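Local structure of peptidase S15/CocE/NonD (Thaumarchaeota archaeon SCGC AB-539-E09, 4PF1) at residues A[193-198]-A[295-300]. The protein is a serine aminopeptidase of the S15 family with an alpha/beta-hydrolase fold, and probably cleaves residues from the amino end of peptides. Sequence-based numbering, arbitrary orientation.
With GOL (glycerol), chain I.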
loop_
_atom_site.group_PDB
_atom_site.type_symbol
_atom_site.label_atom_id
_atom_site.label_comp_id
_atom_site.label_asym_id
_atom_site.label_seq_id
_atom_site.Cartn_x
_atom_site.Cartn_y
_atom_site.Cartn_z
ATOM N N GLY A 193 -31.935 -19.148 -3.071
ATOM C CA GLY A 193 -30.720 -18.476 -3.525
ATOM C C GLY A 193 -30.183 -17.325 -2.703
ATOM O O GLY A 193 -29.447 -16.489 -3.236
ATOM N N ASP A 194 -30.495 -17.274 -1.402
ATOM C CA ASP A 194 -29.959 -16.187 -0.598
ATOM C C ASP A 194 -28.772 -16.657 0.289
ATOM O O ASP A 194 -27.719 -16.974 -0.261
ATOM C CB ASP A 194 -31.053 -15.444 0.188
ATOM C CG ASP A 194 -31.877 -14.478 -0.670
ATOM O OD1 ASP A 194 -31.329 -13.942 -1.663
ATOM O OD2 ASP A 194 -33.059 -14.250 -0.340
ATOM N N ASP A 195 -28.914 -16.670 1.624
ATOM C CA ASP A 195 -27.786 -16.918 2.536
ATOM C C ASP A 195 -27.401 -18.375 2.822
ATOM O O ASP A 195 -26.205 -18.656 2.905
ATOM C CB ASP A 195 -28.030 -16.227 3.880
ATOM C CG ASP A 195 -28.008 -14.722 3.784
ATOM O OD1 ASP A 195 -26.915 -14.157 3.583
ATOM O OD2 ASP A 195 -29.082 -14.111 3.912
ATOM N N TRP A 196 -28.371 -19.256 3.107
ATOM C CA TRP A 196 -28.074 -20.615 3.581
ATOM C C TRP A 196 -27.824 -21.626 2.453
ATOM O O TRP A 196 -26.905 -22.433 2.571
ATOM C CB TRP A 196 -29.176 -21.119 4.537
ATOM C CG TRP A 196 -29.782 -20.037 5.399
ATOM C CD1 TRP A 196 -31.094 -19.670 5.448
ATOM C CD2 TRP A 196 -29.078 -19.134 6.270
ATOM N NE1 TRP A 196 -31.256 -18.596 6.294
ATOM C CE2 TRP A 196 -30.033 -18.244 6.809
ATOM C CE3 TRP A 196 -27.727 -18.983 6.637
ATOM C CZ2 TRP A 196 -29.691 -17.259 7.744
ATOM C CZ3 TRP A 196 -27.384 -17.972 7.523
ATOM C CH2 TRP A 196 -28.360 -17.124 8.066
ATOM N N PHE A 197 -28.640 -21.598 1.388
ATOM C CA PHE A 197 -28.489 -22.491 0.231
ATOM C C PHE A 197 -28.722 -21.738 -1.080
ATOM O O PHE A 197 -29.463 -20.754 -1.101
ATOM C CB PHE A 197 -29.489 -23.679 0.285
ATOM C CG PHE A 197 -29.528 -24.558 1.515
ATOM C CD1 PHE A 197 -30.215 -24.154 2.657
ATOM C CD2 PHE A 197 -29.040 -25.859 1.473
ATOM C CE1 PHE A 197 -30.308 -24.991 3.772
ATOM C CE2 PHE A 197 -29.131 -26.697 2.592
ATOM C CZ PHE A 197 -29.766 -26.258 3.732
ATOM N N HIS A 198 -28.137 -22.247 -2.182
ATOM C CA HIS A 198 -28.388 -21.785 -3.545
ATOM C C HIS A 198 -28.855 -22.983 -4.346
ATOM O O HIS A 198 -28.052 -23.868 -4.654
ATOM C CB HIS A 198 -27.149 -21.125 -4.178
ATOM C CG HIS A 198 -26.937 -19.700 -3.769
ATOM N ND1 HIS A 198 -26.394 -18.780 -4.639
ATOM C CD2 HIS A 198 -27.165 -19.095 -2.581
ATOM C CE1 HIS A 198 -26.308 -17.649 -3.958
ATOM N NE2 HIS A 198 -26.754 -17.793 -2.714
ATOM N N ASP A 295 -24.178 -8.731 -5.291
ATOM C CA ASP A 295 -24.483 -9.070 -3.904
ATOM C C ASP A 295 -24.056 -10.518 -3.602
ATOM O O ASP A 295 -24.699 -11.461 -4.059
ATOM C CB ASP A 295 -25.984 -8.873 -3.628
ATOM C CG ASP A 295 -26.330 -8.778 -2.159
ATOM O OD1 ASP A 295 -25.912 -9.668 -1.390
ATOM O OD2 ASP A 295 -26.997 -7.811 -1.776
ATOM N N GLN A 296 -22.967 -10.682 -2.821
ATOM C CA GLN A 296 -22.386 -11.985 -2.479
ATOM C C GLN A 296 -23.159 -12.718 -1.351
ATOM O O GLN A 296 -22.748 -13.811 -0.941
ATOM C CB GLN A 296 -20.893 -11.816 -2.106
ATOM C CG GLN A 296 -20.620 -11.227 -0.699
ATOM C CD GLN A 296 -20.783 -9.723 -0.559
ATOM O OE1 GLN A 296 -21.238 -9.019 -1.466
ATOM N NE2 GLN A 296 -20.439 -9.201 0.616
ATOM N N GLU A 297 -24.282 -12.141 -0.870
ATOM C CA GLU A 297 -25.039 -12.761 0.213
ATOM C C GLU A 297 -26.520 -12.963 -0.124
ATOM O O GLU A 297 -27.053 -14.038 0.156
ATOM C CB GLU A 297 -24.889 -11.955 1.511
ATOM C CG GLU A 297 -23.502 -12.083 2.131
ATOM C CD GLU A 297 -23.319 -11.549 3.538
ATOM O OE1 GLU A 297 -22.157 -11.514 4.005
ATOM O OE2 GLU A 297 -24.328 -11.189 4.185
ATOM N N ASP A 298 -27.188 -11.944 -0.701
ATOM C CA ASP A 298 -28.623 -12.024 -1.029
ATOM C C ASP A 298 -28.892 -11.519 -2.456
ATOM O O ASP A 298 -29.557 -10.495 -2.642
ATOM C CB ASP A 298 -29.456 -11.235 0.003
ATOM C CG ASP A 298 -29.325 -11.762 1.416
ATOM O OD1 ASP A 298 -30.009 -12.744 1.743
ATOM O OD2 ASP A 298 -28.541 -11.188 2.189
ATOM N N ILE A 299 -28.380 -12.256 -3.464
ATOM C CA ILE A 299 -28.494 -11.904 -4.888
ATOM C C ILE A 299 -29.857 -12.334 -5.508
ATOM O O ILE A 299 -30.190 -11.900 -6.616
ATOM C CB ILE A 299 -27.289 -12.516 -5.672
ATOM C CG1 ILE A 299 -26.950 -11.694 -6.933
ATOM C CG2 ILE A 299 -27.475 -14.018 -5.968
ATOM C CD1 ILE A 299 -25.491 -11.673 -7.291
ATOM N N TYR A 300 -30.626 -13.175 -4.797
ATOM C CA TYR A 300 -31.900 -13.731 -5.272
ATOM C C TYR A 300 -33.112 -12.879 -4.853
ATOM O O TYR A 300 -34.035 -12.676 -5.652
ATOM C CB TYR A 300 -32.051 -15.172 -4.727
ATOM C CG TYR A 300 -33.392 -15.828 -4.975
ATOM C CD1 TYR A 300 -33.604 -16.623 -6.097
ATOM C CD2 TYR A 300 -34.416 -15.740 -4.037
ATOM C CE1 TYR A 300 -34.830 -17.245 -6.321
ATOM C CE2 TYR A 300 -35.653 -16.341 -4.259
ATOM C CZ TYR A 300 -35.853 -17.101 -5.400
ATOM O OH TYR A 300 -37.053 -17.731 -5.603
HETATM C C1 GOL I . -26.745 -12.895 7.262
HETATM O O1 GOL I . -27.765 -12.638 6.304
HETATM C C2 GOL I . -25.486 -13.396 6.593
HETATM O O2 GOL I . -24.397 -12.515 6.900
HETATM C C3 GOL I . -25.179 -14.791 7.090
HETATM O O3 GOL I . -23.846 -15.172 6.773
HETATM O O HOH W 1 -27.303 -14.885 -2.430
#
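The carboxylates of D195 and D298 meet, D195 OD2 2.7 Å from D298 OD1, with planes 77° apart. The short separation suggests that one acid is protonated. CG of D195 lies anti to its carbonyl carbon (chi1 -67°), which carries the acid to D298. A leucine at D195 would probably leave D298 OD1 without this polar mate.

Hydrogen bonds are few. Y300 N bonds D194 OD1 weakly (3.3 Å, 137°), which also takes G301 N; D194 OD2 accepts from V188 N and D189 N. Water 1 donates to G193 O and accepts from I299 N. H198 NE2 donates in its ring plane to a lone pair of D194 O (2.8 Å).

Packing is modest. CB of Y300 sits 3.3 Å from G193 O, and G193 N lies over one face of its ring.

Glycerol spans the acids, its O2 bonding E297 OE2 (3.0 Å) and its O1 weakly D195 OD2. W453 NE1 holds E297 OE1. Glycerol also bonds S161 OG. S161, H328 and D295 have Ser-His-Asp triad geometry, consistent with an active site.

Loop 295-300 runs from strand 287-292 to helix 301-309. Residues 193-198 lead into the hairpin of strands 197-198 and 201-202, beside helix 254-261.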